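Local coordinates for OBG-type G domain-containing protein (Pyrococcus horikoshii, PDB 2E87) that is of unknown cellular function but binds GDP through its Obg-type G domain and probably binds GTP, at residues Asn3-Met8 with Ser72-Phe77. Numbering follows the deposited sequence.
Sequences NPFERM and STLPKF. With SO4 (sulfate ion), chain B; SO4 (sulfate ion), chain D.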
# COMPACT_ATOMS: atom_id res chain seq x y z
N ASN A 3 -7.13 3.01 -2.81
CA ASN A 3 -6.44 1.96 -2.06
C ASN A 3 -6.37 0.75 -3.00
O ASN A 3 -7.40 0.19 -3.37
CB ASN A 3 -7.22 1.61 -0.79
CG ASN A 3 -6.43 0.75 0.18
OD1 ASN A 3 -6.06 -0.37 -0.15
ND2 ASN A 3 -6.16 1.27 1.36
N PRO A 4 -5.16 0.33 -3.39
CA PRO A 4 -4.89 -0.80 -4.29
C PRO A 4 -5.53 -2.12 -3.91
O PRO A 4 -5.73 -2.99 -4.76
CB PRO A 4 -3.36 -0.92 -4.27
CG PRO A 4 -2.88 0.36 -3.69
CD PRO A 4 -3.93 0.73 -2.69
N PHE A 5 -5.85 -2.29 -2.63
CA PHE A 5 -6.42 -3.54 -2.16
C PHE A 5 -7.94 -3.51 -1.98
O PHE A 5 -8.54 -4.53 -1.66
CB PHE A 5 -5.73 -3.97 -0.85
CG PHE A 5 -4.25 -4.20 -0.99
CD1 PHE A 5 -3.36 -3.14 -0.95
CD2 PHE A 5 -3.75 -5.47 -1.25
CE1 PHE A 5 -2.01 -3.34 -1.17
CE2 PHE A 5 -2.40 -5.68 -1.47
CZ PHE A 5 -1.53 -4.60 -1.43
N GLU A 6 -8.57 -2.37 -2.22
CA GLU A 6 -10.01 -2.27 -2.04
C GLU A 6 -10.73 -3.42 -2.74
O GLU A 6 -11.81 -3.82 -2.32
CB GLU A 6 -10.53 -0.93 -2.56
CG GLU A 6 -10.69 -0.85 -4.07
CD GLU A 6 -12.14 -0.73 -4.47
OE1 GLU A 6 -12.79 0.25 -4.05
OE2 GLU A 6 -12.64 -1.61 -5.21
N ARG A 7 -10.12 -3.94 -3.79
CA ARG A 7 -10.70 -5.04 -4.56
C ARG A 7 -10.39 -6.42 -3.97
O ARG A 7 -11.00 -7.42 -4.37
CB ARG A 7 -10.18 -5.00 -6.01
CG ARG A 7 -10.89 -4.01 -6.93
CD ARG A 7 -11.77 -4.76 -7.93
NE ARG A 7 -10.99 -5.65 -8.80
CZ ARG A 7 -11.51 -6.64 -9.52
NH1 ARG A 7 -12.82 -6.87 -9.50
NH2 ARG A 7 -10.72 -7.40 -10.27
N MSE A 8 -9.43 -6.49 -3.05
CA MSE A 8 -9.09 -7.77 -2.45
C MSE A 8 -10.30 -8.31 -1.67
O MSE A 8 -10.77 -7.72 -0.70
CB MSE A 8 -7.86 -7.64 -1.54
CG MSE A 8 -7.41 -8.96 -0.91
SE MSE A 8 -5.85 -8.81 0.25
CE MSE A 8 -6.23 -7.09 1.03
N SER A 72 4.73 -6.37 -6.75
CA SER A 72 5.71 -5.81 -7.68
C SER A 72 5.09 -4.78 -8.63
O SER A 72 5.80 -3.98 -9.22
CB SER A 72 6.37 -6.92 -8.50
OG SER A 72 5.44 -7.51 -9.39
N THR A 73 3.77 -4.81 -8.79
CA THR A 73 3.06 -3.87 -9.65
C THR A 73 2.71 -2.57 -8.92
O THR A 73 2.18 -1.63 -9.51
CB THR A 73 1.73 -4.47 -10.18
OG1 THR A 73 0.76 -4.49 -9.13
CG2 THR A 73 1.96 -5.89 -10.70
N LEU A 74 3.00 -2.51 -7.63
CA LEU A 74 2.68 -1.32 -6.85
C LEU A 74 3.79 -0.29 -6.84
O LEU A 74 4.96 -0.61 -7.04
CB LEU A 74 2.37 -1.72 -5.40
CG LEU A 74 1.13 -2.59 -5.20
CD1 LEU A 74 0.83 -2.77 -3.74
CD2 LEU A 74 -0.06 -1.94 -5.88
N PRO A 75 3.43 0.98 -6.65
CA PRO A 75 4.48 2.00 -6.60
C PRO A 75 5.36 1.65 -5.38
O PRO A 75 4.86 1.11 -4.39
CB PRO A 75 3.68 3.28 -6.40
CG PRO A 75 2.42 3.01 -7.15
CD PRO A 75 2.09 1.59 -6.75
N LYS A 76 6.65 1.94 -5.46
CA LYS A 76 7.60 1.64 -4.38
C LYS A 76 7.13 2.08 -3.01
O LYS A 76 7.37 1.40 -2.02
CB LYS A 76 8.96 2.27 -4.66
CG LYS A 76 9.69 1.61 -5.81
CD LYS A 76 11.14 2.08 -5.91
CE LYS A 76 11.88 1.36 -7.04
NZ LYS A 76 13.36 1.62 -7.00
N PHE A 77 6.47 3.23 -2.95
CA PHE A 77 5.96 3.76 -1.69
C PHE A 77 5.00 2.77 -1.04
O PHE A 77 5.12 2.50 0.16
CB PHE A 77 5.28 5.11 -1.93
CG PHE A 77 4.55 5.65 -0.73
CD1 PHE A 77 5.24 6.11 0.38
CD2 PHE A 77 3.15 5.67 -0.72
CE1 PHE A 77 4.56 6.60 1.49
CE2 PHE A 77 2.45 6.15 0.39
CZ PHE A 77 3.17 6.62 1.51
S SO4 B . 4.00 -9.96 -7.48
O1 SO4 B . 3.29 -9.11 -8.52
O2 SO4 B . 3.17 -10.10 -6.17
O3 SO4 B . 4.13 -11.35 -8.12
O4 SO4 B . 5.30 -9.30 -7.11
S SO4 D . 7.38 4.20 -8.41
O1 SO4 D . 6.39 5.37 -8.20
O2 SO4 D . 7.66 3.42 -7.15
O3 SO4 D . 6.79 3.27 -9.47
O4 SO4 D . 8.75 4.75 -8.86
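Two residues before Leu74, the leucine that meets Pro4 and Phe5, Ser72 OG donates to O1 of a bound sulfate at 2.8 Å, and Ser72 N reaches O4 of the same ion at 3.0 Å. The contact itself is apolar and sets an Asx turn near the N-terminus against the lead-in to helix 76-86, in the N-terminal helical domain of the NOG1 family. In that turn Asn3 OD1 accepts from Phe5 N at 3.1 Å, the N-H arriving in the carbonyl plane on a lone pair with an N-H...O angle of 155°. Asn3 ND2 donates to Leu157 O, so both ends of the amide are held. A type I turn from Asn3 to Glu6 overlaps it, closed by Glu6 N to Asn3 O at 3.0 Å, with Pro4 and Phe5 as its two central residues. Leu74 projects toward this turn with CG anti to its carbonyl carbon (chi1 -64°), and its two methyls divide the work. CD2 packs on Pro4 CB at 3.8 Å. CD1 takes the Phe5 ring obliquely, at CE1 and CZ. Pro69, Val82 and Leu157 also touch this buried ring, and Tyr78 touches Pro4, so helix 76-86 meets both apolar residues of the turn. Beyond Leu74, Pro75 is the N-cap of that helix; a second sulfate, probably from the crystallisation liquor like the first, lies by Lys76 N, modelled too close for its bond length to be trusted. Leu74 O accepts from Gln79 NE2 in the first turn of the helix. The Leu74 CD1 methyl rests in van der Waals contact with Phe5 CZ at 3.8 Å.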